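Local coordinates for cell wall binding protein cwp8 (Peptoclostridium difficile, PDB 5J6Q) that probably anchors itself in the clostridial cell wall through three CWB2 modules, as a surface protein associated with the S-layer, at residues L201-L204 with G205-I208; E300-K303 with E304-D308; L340-K344 with D345-S349. All coordinates share one frame; numbering follows the deposited sequence.

Contact 1 (L201-L204 with G205-I208)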
ATOM      1  N   LEU A 201       3.086  -4.594   3.681  1.00 34.54           N
ATOM      2  CA  LEU A 201       2.619  -4.040   2.424  1.00 36.38           C
ATOM      3  C   LEU A 201       2.315  -5.198   1.444  1.00 36.78           C
ATOM      4  O   LEU A 201       2.810  -6.306   1.592  1.00 35.43           O
ATOM      5  CB  LEU A 201       3.674  -3.151   1.797  1.00 33.43           C
ATOM      6  CG  LEU A 201       4.008  -1.882   2.659  1.00 40.26           C
ATOM      7  CD1 LEU A 201       5.387  -1.264   2.138  1.00 36.77           C
ATOM      8  CD2 LEU A 201       2.860  -0.863   2.520  1.00 42.26           C
ATOM      9  N   THR A 202       1.477  -4.949   0.410  1.00 36.26           N
ATOM     10  CA  THR A 202       1.163  -6.033  -0.569  1.00 36.10           C
ATOM     11  C   THR A 202       2.167  -5.790  -1.699  1.00 34.41           C
ATOM     12  O   THR A 202       2.978  -4.838  -1.613  1.00 31.54           O
ATOM     13  CB  THR A 202      -0.287  -5.808  -1.106  1.00 35.81           C
ATOM     14  OG1 THR A 202      -0.271  -4.486  -1.633  1.00 38.43           O
ATOM     15  CG2 THR A 202      -1.324  -5.879  -0.019  1.00 33.14           C
ATOM     16  N   THR A 203       2.168  -6.633  -2.737  1.00 35.31           N
ATOM     17  CA  THR A 203       2.984  -6.362  -3.936  1.00 38.26           C
ATOM     18  C   THR A 203       2.558  -4.957  -4.506  1.00 38.20           C
ATOM     19  O   THR A 203       3.424  -4.204  -4.940  1.00 41.11           O
ATOM     20  CB  THR A 203       2.708  -7.476  -5.048  1.00 43.43           C
ATOM     21  OG1 THR A 203       2.916  -8.753  -4.414  1.00 49.72           O
ATOM     22  CG2 THR A 203       3.706  -7.360  -6.299  1.00 44.73           C
ATOM     23  N   LEU A 204       1.267  -4.604  -4.490  1.00 43.38           N
ATOM     24  CA  LEU A 204       0.878  -3.273  -5.045  1.00 46.99           C
ATOM     25  C   LEU A 204       1.484  -2.229  -4.113  1.00 46.69           C
ATOM     26  O   LEU A 204       2.044  -1.250  -4.578  1.00 38.07           O
ATOM     27  CB  LEU A 204      -0.622  -3.085  -5.096  1.00 51.45           C
ATOM     28  CG  LEU A 204      -1.378  -3.838  -6.202  1.00 60.99           C
ATOM     29  CD1 LEU A 204      -2.796  -3.296  -6.290  1.00 62.70           C
ATOM     30  CD2 LEU A 204      -0.717  -3.613  -7.584  1.00 66.17           C
ATOM     31  N   GLY A 205       1.443  -2.551  -2.752  1.00 42.95           N
ATOM     32  CA  GLY A 205       2.014  -1.668  -1.756  1.00 37.96           C
ATOM     33  C   GLY A 205       3.470  -1.408  -2.048  1.00 42.30           C
ATOM     34  O   GLY A 205       3.903  -0.246  -1.974  1.00 43.11           O
ATOM     35  N   ARG A 206       4.273  -2.481  -2.394  1.00 41.93           N
ATOM     36  CA  ARG A 206       5.730  -2.254  -2.642  1.00 44.18           C
ATOM     37  C   ARG A 206       6.106  -1.514  -3.953  1.00 46.46           C
ATOM     38  O   ARG A 206       7.237  -0.993  -4.083  1.00 40.67           O
ATOM     39  CB  ARG A 206       6.514  -3.596  -2.604  1.00 44.00           C
ATOM     40  CG  ARG A 206       7.240  -3.772  -1.253  1.00 49.89           C
ATOM     41  CD  ARG A 206       7.907  -5.165  -1.072  1.00 49.62           C
ATOM     42  NE  ARG A 206       6.997  -6.260  -1.431  1.00 35.95           N
ATOM     43  CZ  ARG A 206       5.966  -6.667  -0.680  1.00 51.16           C
ATOM     44  NH1 ARG A 206       5.713  -6.105   0.496  1.00 38.94           N
ATOM     45  NH2 ARG A 206       5.139  -7.655  -1.142  1.00 32.36           N
ATOM     46  N   GLU A 207       5.192  -1.505  -4.908  1.00 46.05           N
ATOM     47  CA  GLU A 207       5.429  -0.719  -6.108  1.00 52.46           C
ATOM     48  C   GLU A 207       5.604   0.757  -5.697  1.00 47.39           C
ATOM     49  O   GLU A 207       6.408   1.451  -6.273  1.00 45.48           O
ATOM     50  CB  GLU A 207       4.241  -0.849  -7.086  1.00 50.03           C
ATOM     51  CG  GLU A 207       4.067  -2.295  -7.521  1.00 58.59           C
ATOM     52  CD  GLU A 207       3.083  -2.451  -8.687  1.00 72.64           C
ATOM     53  OE1 GLU A 207       2.605  -1.436  -9.210  1.00 75.48           O
ATOM     54  OE2 GLU A 207       2.794  -3.613  -9.068  1.00 79.04           O
ATOM     55  N   ILE A 208       4.888   1.209  -4.694  1.00 48.03           N
ATOM     56  CA  ILE A 208       5.050   2.616  -4.284  1.00 53.83           C
ATOM     57  C   ILE A 208       6.445   2.800  -3.670  1.00 57.90           C
ATOM     58  O   ILE A 208       7.156   3.751  -3.998  1.00 59.75           O
ATOM     59  CB  ILE A 208       3.918   2.927  -3.309  1.00 55.34           C
ATOM     60  CG1 ILE A 208       2.615   2.922  -4.093  1.00 50.10           C
ATOM     61  CG2 ILE A 208       4.127   4.258  -2.586  1.00 55.26           C
ATOM     62  CD1 ILE A 208       1.476   2.798  -3.166  1.00 50.74           C
TER

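Contact 2 (E300-K303 with E304-D308)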
ATOM      1  N   GLU A 300      14.984 -10.913  -5.382  1.00 45.58           N
ATOM      2  CA  GLU A 300      14.735  -9.883  -4.351  1.00 44.06           C
ATOM      3  C   GLU A 300      15.681 -10.020  -3.160  1.00 41.58           C
ATOM      4  O   GLU A 300      16.051  -8.970  -2.594  1.00 39.45           O
ATOM      5  CB  GLU A 300      13.261  -9.839  -3.845  1.00 44.48           C
ATOM      6  CG  GLU A 300      12.265  -9.484  -4.955  1.00 48.37           C
ATOM      7  CD  GLU A 300      12.607  -8.119  -5.626  1.00 56.01           C
ATOM      8  OE1 GLU A 300      12.704  -7.138  -4.916  1.00 57.61           O
ATOM      9  OE2 GLU A 300      12.793  -8.063  -6.847  1.00 61.45           O
ATOM     10  N   VAL A 301      16.080 -11.248  -2.761  1.00 35.03           N
ATOM     11  CA  VAL A 301      17.103 -11.366  -1.705  1.00 36.71           C
ATOM     12  C   VAL A 301      18.421 -10.766  -2.268  1.00 41.21           C
ATOM     13  O   VAL A 301      19.091  -9.989  -1.572  1.00 36.48           O
ATOM     14  CB  VAL A 301      17.375 -12.819  -1.222  1.00 37.63           C
ATOM     15  CG1 VAL A 301      18.634 -12.922  -0.330  1.00 29.23           C
ATOM     16  CG2 VAL A 301      16.150 -13.305  -0.443  1.00 38.06           C
ATOM     17  N   SER A 302      18.765 -11.111  -3.506  1.00 40.11           N
ATOM     18  CA  SER A 302      20.003 -10.596  -4.111  1.00 44.88           C
ATOM     19  C   SER A 302      19.970  -9.054  -4.150  1.00 44.89           C
ATOM     20  O   SER A 302      20.962  -8.410  -3.775  1.00 42.54           O
ATOM     21  CB  SER A 302      20.219 -11.170  -5.503  1.00 43.22           C
ATOM     22  OG  SER A 302      21.543 -10.902  -5.926  1.00 47.11           O
ATOM     23  N   LYS A 303      18.836  -8.451  -4.544  1.00 44.87           N
ATOM     24  CA  LYS A 303      18.813  -6.985  -4.495  1.00 44.29           C
ATOM     25  C   LYS A 303      19.019  -6.429  -3.090  1.00 46.60           C
ATOM     26  O   LYS A 303      19.599  -5.352  -2.944  1.00 43.97           O
ATOM     27  CB  LYS A 303      17.531  -6.462  -5.073  1.00 42.32           C
ATOM     28  CG  LYS A 303      17.552  -6.724  -6.604  1.00 41.33           C
ATOM     29  CD  LYS A 303      16.103  -6.754  -7.033  1.00 59.39           C
ATOM     30  CE  LYS A 303      15.916  -6.760  -8.536  1.00 68.28           C
ATOM     31  NZ  LYS A 303      14.638  -6.078  -8.859  1.00 68.75           N
ATOM     32  N   GLU A 304      18.604  -7.179  -2.048  1.00 40.97           N
ATOM     33  CA  GLU A 304      18.785  -6.681  -0.726  1.00 41.26           C
ATOM     34  C   GLU A 304      20.228  -6.789  -0.343  1.00 43.16           C
ATOM     35  O   GLU A 304      20.756  -5.892   0.311  1.00 43.25           O
ATOM     36  CB  GLU A 304      17.899  -7.436   0.276  1.00 38.89           C
ATOM     37  CG  GLU A 304      17.904  -6.776   1.628  1.00 48.53           C
ATOM     38  CD  GLU A 304      17.225  -5.393   1.625  1.00 58.12           C
ATOM     39  OE1 GLU A 304      16.252  -5.171   0.818  1.00 57.67           O
ATOM     40  OE2 GLU A 304      17.664  -4.563   2.445  1.00 51.79           O
ATOM     41  N   ARG A 305      20.887  -7.868  -0.762  1.00 42.42           N
ATOM     42  CA  ARG A 305      22.276  -8.070  -0.411  1.00 47.08           C
ATOM     43  C   ARG A 305      23.255  -7.221  -1.237  1.00 49.73           C
ATOM     44  O   ARG A 305      24.269  -6.798  -0.681  1.00 49.62           O
ATOM     45  CB  ARG A 305      22.652  -9.560  -0.602  1.00 47.37           C
ATOM     46  CG  ARG A 305      21.811 -10.428   0.339  1.00 47.52           C
ATOM     47  CD  ARG A 305      22.191 -11.889   0.284  1.00 46.11           C
ATOM     48  NE  ARG A 305      23.616 -12.083   0.546  1.00 40.78           N
ATOM     49  CZ  ARG A 305      24.341 -13.002  -0.052  1.00 39.64           C
ATOM     50  NH1 ARG A 305      25.642 -13.109   0.229  1.00 50.86           N
ATOM     51  NH2 ARG A 305      23.786 -13.842  -0.916  1.00 43.38           N
ATOM     52  N   PHE A 306      22.994  -6.983  -2.535  1.00 48.86           N
ATOM     53  CA  PHE A 306      24.006  -6.252  -3.307  1.00 50.56           C
ATOM     54  C   PHE A 306      23.536  -5.109  -4.196  1.00 49.60           C
ATOM     55  O   PHE A 306      22.566  -5.225  -4.941  1.00 47.86           O
ATOM     56  CB  PHE A 306      24.771  -7.190  -4.251  1.00 49.54           C
ATOM     57  CG  PHE A 306      25.244  -8.495  -3.634  1.00 52.53           C
ATOM     58  CD1 PHE A 306      24.464  -9.636  -3.713  1.00 45.83           C
ATOM     59  CD2 PHE A 306      26.449  -8.565  -2.969  1.00 49.65           C
ATOM     60  CE1 PHE A 306      24.873 -10.810  -3.129  1.00 45.44           C
ATOM     61  CE2 PHE A 306      26.857  -9.739  -2.392  1.00 57.72           C
ATOM     62  CZ  PHE A 306      26.059 -10.871  -2.471  1.00 49.69           C
ATOM     63  N   LYS A 307      24.276  -4.004  -4.097  1.00 52.30           N
ATOM     64  CA  LYS A 307      24.100  -2.855  -4.958  1.00 55.14           C
ATOM     65  C   LYS A 307      24.669  -3.304  -6.318  1.00 54.01           C
ATOM     66  O   LYS A 307      25.380  -4.295  -6.368  1.00 54.95           O
ATOM     67  CB  LYS A 307      24.868  -1.645  -4.415  1.00 56.94           C
ATOM     68  CG  LYS A 307      24.248  -1.064  -3.168  1.00 67.51           C
ATOM     69  CD  LYS A 307      25.116   0.117  -2.649  1.00 80.96           C
ATOM     70  CE  LYS A 307      24.674   0.643  -1.290  1.00 84.59           C
ATOM     71  NZ  LYS A 307      25.491   0.076  -0.172  1.00 89.28           N
ATOM     72  N   ASP A 308      24.333  -2.626  -7.421  1.00 58.60           N
ATOM     73  CA  ASP A 308      24.840  -3.036  -8.769  1.00 60.07           C
ATOM     74  C   ASP A 308      26.301  -3.282  -8.779  1.00 56.52           C
ATOM     75  O   ASP A 308      27.034  -2.503  -8.188  1.00 55.68           O
ATOM     76  CB  ASP A 308      24.548  -1.972  -9.881  1.00 59.49           C
ATOM     77  CG  ASP A 308      23.075  -1.705  -9.979  1.00 66.20           C
ATOM     78  OD1 ASP A 308      22.285  -2.617  -9.637  1.00 69.19           O
ATOM     79  OD2 ASP A 308      22.697  -0.579 -10.373  1.00 70.11           O
TER

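Contact 3 (L340-K344 with D345-S349)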
ATOM      1  N   LEU A 340      21.525 -18.034  -6.305  1.00 36.91           N
ATOM      2  CA  LEU A 340      20.487 -17.830  -7.303  1.00 36.71           C
ATOM      3  C   LEU A 340      20.124 -19.246  -7.750  1.00 37.43           C
ATOM      4  O   LEU A 340      20.810 -20.166  -7.375  1.00 38.85           O
ATOM      5  CB  LEU A 340      20.932 -16.931  -8.496  1.00 33.62           C
ATOM      6  CG  LEU A 340      21.127 -15.440  -8.093  1.00 41.29           C
ATOM      7  CD1 LEU A 340      21.904 -14.660  -9.230  1.00 45.80           C
ATOM      8  CD2 LEU A 340      19.767 -14.739  -7.882  1.00 35.66           C
ATOM      9  N   LEU A 341      19.098 -19.412  -8.539  1.00 40.91           N
ATOM     10  CA  LEU A 341      18.613 -20.737  -8.845  1.00 39.27           C
ATOM     11  C   LEU A 341      18.496 -20.967 -10.344  1.00 48.40           C
ATOM     12  O   LEU A 341      18.083 -20.051 -11.057  1.00 50.76           O
ATOM     13  CB  LEU A 341      17.183 -20.855  -8.236  1.00 38.79           C
ATOM     14  CG  LEU A 341      17.028 -20.498  -6.721  1.00 39.94           C
ATOM     15  CD1 LEU A 341      15.524 -20.400  -6.323  1.00 40.96           C
ATOM     16  CD2 LEU A 341      17.683 -21.502  -5.879  1.00 36.41           C
ATOM     17  N   SER A 342      18.748 -22.227 -10.799  1.00 53.57           N
ATOM     18  CA  SER A 342      18.610 -22.540 -12.202  1.00 61.95           C
ATOM     19  C   SER A 342      17.710 -23.743 -12.423  1.00 63.01           C
ATOM     20  O   SER A 342      17.578 -24.589 -11.539  1.00 61.24           O
ATOM     21  CB  SER A 342      19.973 -22.895 -12.799  1.00 65.14           C
ATOM     22  OG  SER A 342      19.931 -22.826 -14.213  1.00 64.26           O
ATOM     23  N   LYS A 343      17.063 -23.794 -13.585  1.00 63.12           N
ATOM     24  CA  LYS A 343      16.370 -25.021 -13.892  1.00 66.12           C
ATOM     25  C   LYS A 343      17.546 -25.965 -14.320  1.00 67.59           C
ATOM     26  O   LYS A 343      18.666 -25.503 -14.561  1.00 64.67           O
ATOM     27  CB  LYS A 343      15.368 -24.778 -15.017  1.00 67.29           C
ATOM     28  CG  LYS A 343      13.923 -24.676 -14.523  1.00 68.61           C
ATOM     29  CD  LYS A 343      13.303 -23.336 -14.854  1.00 68.02           C
ATOM     30  CE  LYS A 343      11.806 -23.340 -14.557  1.00 59.81           C
ATOM     31  NZ  LYS A 343      11.111 -22.309 -15.370  1.00 58.65           N
ATOM     32  N   LYS A 344      17.318 -27.247 -14.380  1.00 71.28           N
ATOM     33  CA  LYS A 344      18.347 -28.174 -14.819  1.00 74.34           C
ATOM     34  C   LYS A 344      18.637 -27.900 -16.289  1.00 74.30           C
ATOM     35  O   LYS A 344      19.787 -27.805 -16.678  1.00 71.52           O
ATOM     36  CB  LYS A 344      17.875 -29.641 -14.677  1.00 82.00           C
ATOM     37  CG  LYS A 344      18.826 -30.623 -15.370  1.00 94.47           C
ATOM     38  CD  LYS A 344      18.340 -32.066 -15.290  1.00106.76           C
ATOM     39  CE  LYS A 344      19.311 -32.985 -15.999  1.00114.79           C
ATOM     40  NZ  LYS A 344      18.858 -34.405 -15.980  1.00120.56           N
ATOM     41  N   ASP A 345      17.581 -27.760 -17.106  1.00 73.55           N
ATOM     42  CA  ASP A 345      17.782 -27.551 -18.541  1.00 75.75           C
ATOM     43  C   ASP A 345      17.744 -26.112 -19.004  1.00 77.88           C
ATOM     44  O   ASP A 345      17.682 -25.900 -20.209  1.00 80.65           O
ATOM     45  CB  ASP A 345      16.744 -28.354 -19.331  1.00 80.11           C
ATOM     46  CG  ASP A 345      16.972 -29.845 -19.238  1.00 83.06           C
ATOM     47  OD1 ASP A 345      18.110 -30.254 -18.922  1.00 84.17           O
ATOM     48  OD2 ASP A 345      16.013 -30.602 -19.466  1.00 89.60           O
ATOM     49  N   SER A 346      17.762 -25.113 -18.087  1.00 77.55           N
ATOM     50  CA  SER A 346      17.797 -23.716 -18.536  1.00 74.86           C
ATOM     51  C   SER A 346      18.015 -22.714 -17.404  1.00 74.25           C
ATOM     52  O   SER A 346      17.977 -23.054 -16.225  1.00 74.67           O
ATOM     53  CB  SER A 346      16.524 -23.347 -19.282  1.00 68.24           C
ATOM     54  OG  SER A 346      15.382 -23.639 -18.508  1.00 70.15           O
ATOM     55  N   LEU A 347      18.237 -21.478 -17.794  1.00 72.28           N
ATOM     56  CA  LEU A 347      18.452 -20.371 -16.889  1.00 71.47           C
ATOM     57  C   LEU A 347      17.339 -19.401 -17.191  1.00 68.24           C
ATOM     58  O   LEU A 347      17.321 -18.838 -18.289  1.00 66.73           O
ATOM     59  CB  LEU A 347      19.820 -19.711 -17.137  1.00 72.05           C
ATOM     60  CG  LEU A 347      20.380 -18.935 -15.950  1.00 77.84           C
ATOM     61  CD1 LEU A 347      20.668 -19.870 -14.802  1.00 78.92           C
ATOM     62  CD2 LEU A 347      21.655 -18.236 -16.350  1.00 79.53           C
ATOM     63  N   PRO A 348      16.387 -19.195 -16.252  1.00 57.19           N
ATOM     64  CA  PRO A 348      15.275 -18.267 -16.487  1.00 50.50           C
ATOM     65  C   PRO A 348      15.893 -16.852 -16.728  1.00 49.58           C
ATOM     66  O   PRO A 348      16.952 -16.637 -16.156  1.00 48.45           O
ATOM     67  CB  PRO A 348      14.446 -18.389 -15.187  1.00 52.00           C
ATOM     68  CG  PRO A 348      14.798 -19.763 -14.671  1.00 56.92           C
ATOM     69  CD  PRO A 348      16.305 -19.824 -14.930  1.00 52.65           C
ATOM     70  N   SER A 349      15.254 -15.942 -17.489  1.00 49.33           N
ATOM     71  CA  SER A 349      15.825 -14.655 -17.807  1.00 58.64           C
ATOM     72  C   SER A 349      15.993 -13.765 -16.595  1.00 59.78           C
ATOM     73  O   SER A 349      16.902 -12.937 -16.584  1.00 58.02           O
ATOM     74  CB  SER A 349      14.989 -13.920 -18.860  1.00 61.49           C
ATOM     75  OG  SER A 349      13.691 -13.568 -18.422  1.00 66.07           O
TER

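Contact 1 (L201-L204 with G205-I208)
Thr-202 and Gly-205 meet at the N-terminal end of helix 203-213, where the threonine is the N-cap: its OG1 accepts a hydrogen bond from Gly-205 N at 2.8 Å. A chi1 of 56° sets OG1 between the backbone N and the carbonyl carbon of its own residue, facing the first turn, and the same hydroxyl also bonds Glu-194 O in the preceding loop. One turn on, Arg-206 folds back over the cap. Its CB lies 3.9 Å from Thr-202 O, the carbonyl that accepts Arg-206 N in the first helical bond. CG and CD then lead outward until a bend at chi3 (-48°) returns the guanidinium to the start of the helix. CZ comes to 3.6 Å from the same Thr-202 O, which lies over one guanidinium face toward the rim; NH2 comes near Thr-203 N, which lies oblique to the guanidinium plane, and has a long, weak ion pair with Glu-577. At the solvent side, Leu-204 and Glu-207 run side by side, Leu-204 CD2 3.8 Å from Glu-207 OE2, while Leu-201 is buried against Leu-271 and Val-274 of helix 265-280. The last link is Arg-206 NH1 to Leu-201 O, 3.1 Å, with the donor standing above the carbonyl plane.

Contact 2 (E300-K303 with E304-D308)
With CG1 anti to the backbone N (chi1 169°), Val-301 meets Arg-305 one turn later, whose CG stands beside its own N (chi1 -62°) and whose chain bends at chi3. The two side chains cross at a slant, Val-301 CG1 3.8 Å from Arg-305 CD. Arg-305 CG also passes 3.4 Å from Val-301 O, the carbonyl that accepts Arg-305 N at 2.9 Å. This is the C-terminal turn of helix 294-305. Phe-306 is the first residue to leave helical geometry, yet its amide still donates to Ser-302 O at 2.8 Å, a well-aligned bond (159° at the hydrogen). Its ring atom CD1 lies 3.9 Å from Ser-302 OG, which has a weak hydrogen bond to Glu-354, while Arg-305 CB lies over one ring face near the rim. Phe-306 CZ in turn lies over a face of the Arg-305 guanidinium, whose NH2 donates to Ala-337 O. A weak salt bridge joins Lys-303 NZ to Glu-300 OE2 at 3.4 Å; elsewhere on the helix surface a sulfate ion lies close to the Glu-304 side chain. Helix 531-542 packs on Val-301 and Arg-305 through Leu-539, whereas Ser-302 and Lys-303 face helix 349-359 and Phe-306 packs on Pro-338, just before strand 339-342.

Contact 3 (L340-K344 with D345-S349)
Ser-342 and Lys-343 converge on one carbonyl, Ser-346 O, where the chain turns back after strand 339-342. Ser-342 OG lies 2.8 Å from Ser-346 O and 3.0 Å from Lys-343 O; its single proton can serve either oxygen. Lys-343 N also reaches Ser-346 O at 2.9 Å, but the angle of 124° makes this bond weak. The hydroxyl gets there because Ser-342 OG is anti to its backbone N (chi1 -163°), beside the carbonyl carbon.

Side chains close in around this polar centre. Leu-347 CD1 presses to 3.1 Å from Ser-342 OG. The aliphatic run of Lys-343, bent at chi2, crosses the ring of Pro-348, with Lys-343 CD 3.9 Å from Pro-348 CG. Lys-343 CB lies 3.7 Å from Ser-346 OG. At the bend itself, Lys-344 and Asp-345 extend side by side in the same direction. Lys-344 CG is 3.6 Å from Asp-345 OD1, whereas Lys-344 NZ and that oxygen remain 5.1 Å apart, so any attraction between the charges would act without direct contact.

Further out, Lys-344 O accepts from Ser-378 OG, tying the turn to another loop. Backbone bonds from Ser-342 to Val-317 and Glu-319 hold the strand end against strand 313-318, whose Leu-316 touches both Ser-342 and Leu-347. Pro-348, the N-cap residue, opens helix 349-359, and the segment is thus the connection from the edge strand of a parallel four-stranded sheet into that helix, with Phe-295 of helix 294-305 packed on Lys-343 and Pro-348.

How the contacts relate
From the N terminus, contact 1 comes first, at the start of helix 203-213 in the Cwp8 domain 3 range; contacts 2 and 3 follow within the first CWB2 range. Each is one continuous piece of chain, so the three lie in series and none nests in or crosses another. Contact 1 opens a helix, contact 2 ends helix 294-305, and contact 3 closes the turn between strand 339-342 and helix 349-359. Contacts 2 and 3 are neighbours, nearest atoms about 4 Å apart without touching, joined through helices 294-305 and 349-359. Contact 1 approaches contact 2 to about 6 Å between nearest atoms, but its centre lies 27 Å from that of contact 3.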